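Local coordinates for tautomerase domain-containing protein (Gammaproteobacteria bacterium SG8_31, PDB 7M59) that belongs to the tautomerase enzyme family, whose short chains carry a beta-alpha-beta fold, and assembles as six copies, at residues 14-19 with 40-45. Numbering follows the deposited sequence.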
# COMPACT_ATOMS: atom_id res chain seq x y z
N GLU A 14 21.29 6.54 9.02
CA GLU A 14 21.00 6.99 10.37
C GLU A 14 19.69 7.77 10.42
O GLU A 14 18.92 7.63 11.38
CB GLU A 14 22.16 7.85 10.89
CG GLU A 14 23.45 7.07 11.15
CD GLU A 14 24.15 6.62 9.87
OE1 GLU A 14 24.84 5.58 9.91
OE2 GLU A 14 24.00 7.29 8.83
N GLN A 15 19.43 8.60 9.41
CA GLN A 15 18.17 9.35 9.37
C GLN A 15 16.97 8.41 9.27
O GLN A 15 15.96 8.61 9.95
CB GLN A 15 18.16 10.32 8.20
CG GLN A 15 19.06 11.53 8.33
CD GLN A 15 19.01 12.37 7.08
OE1 GLN A 15 19.53 11.97 6.04
NE2 GLN A 15 18.34 13.51 7.15
N LYS A 16 17.06 7.40 8.40
CA LYS A 16 15.94 6.48 8.22
C LYS A 16 15.70 5.64 9.47
O LYS A 16 14.54 5.39 9.84
CB LYS A 16 16.19 5.59 6.99
CG LYS A 16 16.08 6.36 5.68
CD LYS A 16 16.29 5.47 4.47
CE LYS A 16 17.78 5.17 4.25
NZ LYS A 16 18.00 4.37 3.02
N GLN A 17 16.77 5.22 10.15
CA GLN A 17 16.58 4.47 11.39
C GLN A 17 15.98 5.37 12.48
O GLN A 17 15.11 4.93 13.24
CB GLN A 17 17.91 3.86 11.85
CG GLN A 17 17.83 3.08 13.17
CD GLN A 17 16.89 1.88 13.11
OE1 GLN A 17 16.53 1.41 12.03
NE2 GLN A 17 16.51 1.37 14.28
N ALA A 18 16.45 6.62 12.56
CA ALA A 18 15.86 7.57 13.49
C ALA A 18 14.37 7.75 13.22
O ALA A 18 13.57 7.82 14.16
CB ALA A 18 16.58 8.91 13.39
N MET A 19 13.99 7.83 11.94
CA MET A 19 12.58 7.97 11.61
C MET A 19 11.79 6.74 12.05
O MET A 19 10.71 6.86 12.63
CB MET A 19 12.40 8.19 10.11
CG MET A 19 10.95 8.43 9.72
SD MET A 19 10.67 8.43 7.94
CE MET A 19 10.93 6.72 7.51
N VAL A 40 7.39 -1.18 10.86
CA VAL A 40 7.62 -0.00 10.02
C VAL A 40 8.36 -0.44 8.77
O VAL A 40 9.35 -1.18 8.85
CB VAL A 40 8.41 1.08 10.77
CG1 VAL A 40 8.66 2.27 9.87
CG2 VAL A 40 7.66 1.51 12.02
N LEU A 41 7.88 0.00 7.62
CA LEU A 41 8.47 -0.36 6.34
C LEU A 41 8.77 0.91 5.57
O LEU A 41 7.89 1.76 5.42
CB LEU A 41 7.51 -1.26 5.54
CG LEU A 41 7.96 -1.56 4.12
CD1 LEU A 41 9.17 -2.50 4.17
CD2 LEU A 41 6.81 -2.20 3.38
N ILE A 42 10.01 1.06 5.11
CA ILE A 42 10.47 2.26 4.42
C ILE A 42 10.71 1.92 2.95
O ILE A 42 11.39 0.93 2.64
CB ILE A 42 11.75 2.83 5.05
CG1 ILE A 42 11.51 3.19 6.52
CG2 ILE A 42 12.23 4.03 4.24
CD1 ILE A 42 12.80 3.43 7.30
N ARG A 43 10.17 2.73 2.06
CA ARG A 43 10.45 2.63 0.63
C ARG A 43 10.91 3.98 0.12
O ARG A 43 10.28 5.00 0.43
CB ARG A 43 9.20 2.18 -0.16
CG ARG A 43 8.79 0.73 0.09
CD ARG A 43 7.58 0.35 -0.78
NE ARG A 43 6.40 1.12 -0.38
CZ ARG A 43 5.37 0.64 0.33
NH1 ARG A 43 5.34 -0.65 0.71
NH2 ARG A 43 4.37 1.44 0.65
N GLU A 44 11.98 3.99 -0.67
CA GLU A 44 12.51 5.22 -1.26
C GLU A 44 12.16 5.31 -2.73
O GLU A 44 12.18 4.30 -3.45
CB GLU A 44 14.03 5.29 -1.12
CG GLU A 44 14.52 5.37 0.30
CD GLU A 44 16.03 5.21 0.38
OE1 GLU A 44 16.56 4.21 -0.17
OE2 GLU A 44 16.68 6.09 0.96
N THR A 45 11.89 6.52 -3.18
CA THR A 45 11.59 6.83 -4.57
C THR A 45 12.24 8.15 -4.94
O THR A 45 12.53 8.98 -4.07
CB THR A 45 10.08 6.90 -4.84
OG1 THR A 45 9.41 7.50 -3.72
CG2 THR A 45 9.52 5.50 -5.10
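The first turns of helix 13-31, carrying K16 and M19, lie over strand 39-45, which bears I42 and E44; the short axes come within 10.1 Å and run roughly antiparallel, at 145°. Helix and strand belong to the beta-alpha-beta unit of the tautomerase fold, in which strand 2-8 lies parallel to strand 39-45 and the helix connects them across one face of the sheet. K16 and I42 face each other at the closest backbone level, with their CA atoms 7.9 Å apart.

I42 sends its CG1 branch up to the helix, and its CD1 methyl ends 3.6 Å from the backbone O of K16. The same methyl also lies against CB of K16. M19 meets this branch tip to tip: its CE is 3.7 Å from I42 CG1 and 3.8 Å from I42 CD1. The M19 chain is extended as far as SD and then bends at chi3 (69°), which turns CE onto the isoleucine. M19 also touches C5, and I42 touches I7, both on strand 2-8, so the apolar layer spans both parallel strands.

Toward the end of the strand the contact becomes polar. K16 and E44 cross at about a right angle and form a salt bridge. The K16 chain bends at chi3 and its CD lies 3.6 Å from E44 OE2. H49 of a second subunit also hydrogen-bonds K16 NZ and packs on E44, tying this ion pair to the subunit interface. That neighbour also pairs with V40 and L41 in an antiparallel ladder. Within the ion pair, K16 NZ sits 3.0 Å from E44 OE2, approaching from above the carboxylate, 58° out of its plane.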